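Hemerythrin HHE cation binding domain protein (Mycobacterium kansasii, PDB 6TYJ) binds zinc and iron ions within a bundle of helices, as a member of the hemerythrin HHE family whose wider role is not established. Local coordinates at residues I53-E58 against E112-E117; L61-L66 against V75-H80. One frame throughout, in Å; residues are numbered along the deposited sequence. Where two conformers were deposited one is given.

Contact 1: I53-E58 against E112-E117; sequences IHFRIE and EAHADE. With ZN (zinc ion), chain B.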
# COMPACT_ATOMS: atom_id res chain seq x y z
N ILE A 53 0.88 -4.51 4.09
CA ILE A 53 1.98 -4.07 4.95
C ILE A 53 2.32 -2.61 4.71
O ILE A 53 2.80 -1.91 5.63
CB ILE A 53 3.19 -4.98 4.81
CG1 ILE A 53 3.89 -4.81 3.48
CG2 ILE A 53 2.78 -6.45 4.96
CD1 ILE A 53 4.92 -5.95 3.25
N HIS A 54 2.06 -2.11 3.50
CA HIS A 54 2.35 -0.72 3.19
C HIS A 54 1.48 0.23 3.99
O HIS A 54 2.00 1.17 4.62
CB HIS A 54 2.11 -0.49 1.71
CG HIS A 54 2.53 0.86 1.25
ND1 HIS A 54 3.84 1.18 0.99
CD2 HIS A 54 1.82 1.99 1.01
CE1 HIS A 54 3.92 2.44 0.59
NE2 HIS A 54 2.71 2.95 0.61
N PHE A 55 0.16 -0.01 4.00
CA PHE A 55 -0.73 0.86 4.77
C PHE A 55 -0.43 0.75 6.25
O PHE A 55 -0.55 1.75 6.97
CB PHE A 55 -2.20 0.54 4.48
CG PHE A 55 -2.69 1.11 3.18
CD1 PHE A 55 -1.81 1.72 2.30
CD2 PHE A 55 -4.04 1.07 2.86
CE1 PHE A 55 -2.25 2.26 1.09
CE2 PHE A 55 -4.49 1.60 1.67
CZ PHE A 55 -3.59 2.20 0.78
N ARG A 56 -0.02 -0.43 6.73
CA ARG A 56 0.28 -0.57 8.16
C ARG A 56 1.53 0.20 8.54
O ARG A 56 1.55 0.86 9.60
CB ARG A 56 0.44 -2.04 8.52
CG ARG A 56 -0.86 -2.80 8.60
CD ARG A 56 -0.64 -4.19 9.15
NE ARG A 56 -1.81 -5.02 8.91
CZ ARG A 56 -2.77 -5.23 9.80
NH1 ARG A 56 -2.69 -4.67 10.99
NH2 ARG A 56 -3.80 -6.01 9.50
N ILE A 57 2.61 0.11 7.74
CA ILE A 57 3.77 0.89 8.15
C ILE A 57 3.48 2.38 8.04
O ILE A 57 3.97 3.15 8.89
CB ILE A 57 5.06 0.51 7.40
CG1 ILE A 57 5.04 0.90 5.93
CG2 ILE A 57 5.38 -0.97 7.58
CD1 ILE A 57 6.40 0.70 5.28
N GLU A 58 2.64 2.82 7.09
CA GLU A 58 2.26 4.22 7.03
C GLU A 58 1.45 4.60 8.28
O GLU A 58 1.77 5.58 8.97
CB GLU A 58 1.52 4.51 5.70
CG GLU A 58 2.48 4.62 4.53
CD GLU A 58 1.79 4.83 3.23
OE1 GLU A 58 0.59 4.60 3.15
OE2 GLU A 58 2.50 5.21 2.29
N GLU A 112 -2.65 4.12 -7.65
CA GLU A 112 -1.61 4.99 -8.17
C GLU A 112 -1.77 6.41 -7.66
O GLU A 112 -0.78 7.10 -7.40
CB GLU A 112 -1.61 4.95 -9.70
N ALA A 113 -3.02 6.86 -7.48
CA ALA A 113 -3.26 8.19 -6.93
C ALA A 113 -2.84 8.28 -5.46
O ALA A 113 -2.49 9.37 -5.00
CB ALA A 113 -4.73 8.58 -7.07
N HIS A 114 -2.93 7.18 -4.70
CA HIS A 114 -2.41 7.19 -3.33
C HIS A 114 -0.97 7.67 -3.32
O HIS A 114 -0.61 8.62 -2.60
CB HIS A 114 -2.48 5.79 -2.70
CG HIS A 114 -1.46 5.58 -1.60
ND1 HIS A 114 -1.63 6.06 -0.32
CD2 HIS A 114 -0.26 4.95 -1.60
CE1 HIS A 114 -0.57 5.75 0.40
NE2 HIS A 114 0.27 5.06 -0.34
N ALA A 115 -0.13 6.95 -4.06
CA ALA A 115 1.30 7.20 -4.09
C ALA A 115 1.61 8.59 -4.60
O ALA A 115 2.39 9.32 -3.99
CB ALA A 115 2.00 6.14 -4.94
N ASP A 116 1.00 8.97 -5.73
CA ASP A 116 1.23 10.29 -6.29
C ASP A 116 0.87 11.39 -5.30
O ASP A 116 1.61 12.37 -5.14
CB ASP A 116 0.44 10.48 -7.60
CG ASP A 116 0.92 9.59 -8.74
OD1 ASP A 116 0.15 9.39 -9.71
OD2 ASP A 116 2.06 9.07 -8.67
N GLU A 117 -0.29 11.27 -4.64
CA GLU A 117 -0.70 12.31 -3.70
C GLU A 117 0.23 12.34 -2.49
O GLU A 117 0.59 13.42 -2.01
CB GLU A 117 -2.15 12.09 -3.24
CG GLU A 117 -2.73 13.24 -2.35
CD GLU A 117 -2.54 13.04 -0.83
OE1 GLU A 117 -2.56 11.88 -0.35
OE2 GLU A 117 -2.37 14.05 -0.12
ZN ZN B . 2.26 4.99 0.39

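Contact 2: L61-L66 against V75-H80; sequences LYYPAL and VAHAEH. With ZN (zinc ion), chain D.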
# COMPACT_ATOMS: atom_id res chain seq x y z
N LEU A 61 3.79 3.82 11.83
CA LEU A 61 5.10 4.43 12.04
C LEU A 61 5.22 5.78 11.34
O LEU A 61 5.59 6.77 11.97
CB LEU A 61 6.21 3.48 11.58
CG LEU A 61 6.40 2.28 12.51
CD1 LEU A 61 7.31 1.21 11.95
CD2 LEU A 61 6.97 2.79 13.82
N TYR A 62 4.94 5.84 10.03
CA TYR A 62 5.31 7.05 9.31
C TYR A 62 4.36 8.21 9.60
O TYR A 62 4.79 9.32 9.94
CB TYR A 62 5.32 6.76 7.80
CG TYR A 62 5.82 7.94 6.99
CD1 TYR A 62 7.14 8.36 7.10
CD2 TYR A 62 4.97 8.64 6.13
CE1 TYR A 62 7.60 9.44 6.35
CE2 TYR A 62 5.43 9.74 5.39
CZ TYR A 62 6.74 10.12 5.50
OH TYR A 62 7.24 11.19 4.78
N TYR A 63 3.05 8.00 9.42
CA TYR A 63 2.13 9.09 9.66
C TYR A 63 2.15 9.57 11.12
O TYR A 63 2.02 10.79 11.32
CB TYR A 63 0.71 8.68 9.21
CG TYR A 63 0.51 8.57 7.72
CD1 TYR A 63 1.36 9.24 6.87
CD2 TYR A 63 -0.51 7.79 7.18
CE1 TYR A 63 1.19 9.16 5.47
CE2 TYR A 63 -0.68 7.71 5.80
CZ TYR A 63 0.19 8.39 4.97
OH TYR A 63 0.06 8.36 3.58
N PRO A 64 2.35 8.72 12.16
CA PRO A 64 2.44 9.28 13.51
C PRO A 64 3.61 10.23 13.68
O PRO A 64 3.50 11.24 14.40
CB PRO A 64 2.57 8.02 14.39
CG PRO A 64 1.74 6.99 13.62
CD PRO A 64 2.11 7.26 12.17
N ALA A 65 4.75 9.94 13.03
CA ALA A 65 5.90 10.83 13.06
C ALA A 65 5.59 12.17 12.42
O ALA A 65 6.22 13.19 12.75
CB ALA A 65 7.09 10.18 12.35
N LEU A 66 4.63 12.18 11.51
CA LEU A 66 4.23 13.38 10.80
C LEU A 66 2.95 14.00 11.37
O LEU A 66 2.33 14.82 10.69
CB LEU A 66 4.04 13.05 9.31
CG LEU A 66 5.31 13.14 8.44
CD1 LEU A 66 6.41 12.17 8.87
CD2 LEU A 66 4.97 12.98 6.96
N VAL A 75 -6.20 13.81 5.46
CA VAL A 75 -6.35 13.48 4.03
C VAL A 75 -5.69 12.14 3.72
O VAL A 75 -6.27 11.30 3.01
CB VAL A 75 -5.76 14.60 3.18
CG1 VAL A 75 -5.70 14.15 1.72
CG2 VAL A 75 -6.60 15.85 3.33
N ALA A 76 -4.49 11.91 4.28
CA ALA A 76 -3.76 10.67 4.05
C ALA A 76 -4.58 9.46 4.47
O ALA A 76 -4.67 8.46 3.73
CB ALA A 76 -2.46 10.70 4.85
N HIS A 77 -5.18 9.53 5.66
CA HIS A 77 -5.98 8.42 6.15
C HIS A 77 -7.26 8.25 5.35
O HIS A 77 -7.70 7.12 5.10
CB HIS A 77 -6.31 8.65 7.60
CG HIS A 77 -5.16 8.35 8.51
ND1 HIS A 77 -4.64 9.27 9.40
CD2 HIS A 77 -4.44 7.22 8.68
CE1 HIS A 77 -3.65 8.72 10.07
NE2 HIS A 77 -3.51 7.47 9.67
N ALA A 78 -7.90 9.36 4.96
CA ALA A 78 -9.05 9.24 4.07
C ALA A 78 -8.67 8.64 2.72
O ALA A 78 -9.45 7.89 2.14
CB ALA A 78 -9.71 10.62 3.89
N GLU A 79 -7.47 8.93 2.20
CA GLU A 79 -7.02 8.30 0.95
C GLU A 79 -6.83 6.79 1.13
O GLU A 79 -7.05 6.01 0.19
CB GLU A 79 -5.71 8.93 0.47
CG GLU A 79 -5.83 10.33 -0.14
CD GLU A 79 -6.30 10.30 -1.58
OE1 GLU A 79 -6.70 11.37 -2.10
OE2 GLU A 79 -6.27 9.21 -2.18
N HIS A 80 -6.38 6.34 2.30
CA HIS A 80 -6.36 4.90 2.54
C HIS A 80 -7.76 4.32 2.42
O HIS A 80 -7.95 3.27 1.81
CB HIS A 80 -5.81 4.59 3.92
CG HIS A 80 -4.32 4.65 4.00
ND1 HIS A 80 -3.64 4.29 5.15
CD2 HIS A 80 -3.37 5.03 3.11
CE1 HIS A 80 -2.35 4.44 4.96
NE2 HIS A 80 -2.15 4.89 3.73
ZN ZN D . -4.69 3.60 6.94
O HOH W 1 -2.21 7.84 2.21
O HOH W 2 -5.70 1.96 6.40
O HOH W 3 -5.95 4.84 7.64

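Contact 1: I53-E58 against E112-E117
F55 and H114 are among the closest backbone neighbours between segments 53-58 and 112-117, yet their CA atoms lie 10.4 Å apart, and the local helix axes, inclined at 31°, approach no nearer than 13.5 Å. Side chains and a metal therefore make the whole contact. A zinc ion is bound by H54 NE2 at 2.1 Å, H114 NE2 at 2.1 Å and E58 OE2 at 1.9 Å; H20 and E118 complete the site. H114 reaches across because its CG is anti to the backbone N (chi1 155°), and its ring meets H54 rim to rim, the planes almost perpendicular (88°), and both NE2 atoms point at the same ion. E58 comes from the side opposite H114, and its OE1 lies 3.2 Å from H114 CE1, at the edge of that ring. One face of the H114 ring is covered by F55, whose CE1 stands 3.9 Å above the plane, over the centre, in an edge-to-face pair. Behind H54, ND1 is hydrogen-bonded to H19 ND1, a second-shell link that should fix the rotation of the ring. E58 OE1 is a ligand of another zinc, and H114 belongs to that second site too, so a carboxylate and an imidazole bridge the two metals. The NE2 and OE2 atoms are thus co-ligands held together by zinc, consistent with the histidine- and carboxylate-rich metal centre of hemerythrin domains.

Contact 2: L61-L66 against V75-H80
Y63 lies beside an imidazole that is used at both ends: H80 binds one zinc ion through ND1, at 2.2 Å, and another through NE2. The ion at ND1 is further coordinated by D59 and by two waters, at 2.0 and 1.9 Å from the metal, so part of its shell is filled by solvent instead of protein. Y63 sets its ring at an oblique angle to this histidine, with Y63 CE2 3.8 Å from H80 CE1. The same tyrosine makes every direct contact that segment 61-66 has with segment 75-80. Its CG is anti to the carbonyl carbon (chi1 -71°), which carries the ring over towards A76. There the methyl sits above one face, displaced towards the hydroxyl-bearing rim: A76 CB is 3.5 Å from Y63 CZ, and the geometry is that of a CH-pi contact. H77 receives the edge of the tyrosine on the face of its own ring, the planes standing at 80° in a T-shaped pair. The phenol end is tied in by water. One molecule lies 2.7 Å from Y63 OH and donates a hydrogen bond to A76 O at 3.0 Å, while that carbonyl also accepts the helical bond from H80 N. The tyrosine hydroxyl is thereby linked to the backbone of the opposite helix without touching it directly. Helices 38-65 and 70-91 run roughly antiparallel here, at 154°, with local axes 11.9 Å apart; Y63 also reaches E118 on helix 100-121, while Y62 and L61, on the same turn, pack against helix 133-161.

Contacts 1 and 2 have centres 9 Å apart and share helix 38-65, with contact 2 nested between the segments of contact 1. Metal chemistry joins them: E58 OE1 and H80 NE2 are 2.8 Å apart as ligands of a common zinc, so E58 and H80 connect the ion of contact 1, through an intermediate one, to the hydrated ion of contact 2, and H114 is likewise shared by the first two ions. The F55 and H80 rings are stacked, with F55 CD1 3.5 Å from H80 NE2. Along the shared helix, E58 O lies 2.8 Å from Y63 N, probably hydrogen-bonded. E79 CG, 3.6 Å from E117 OE1, adds packing between helices 70-91 and 100-121.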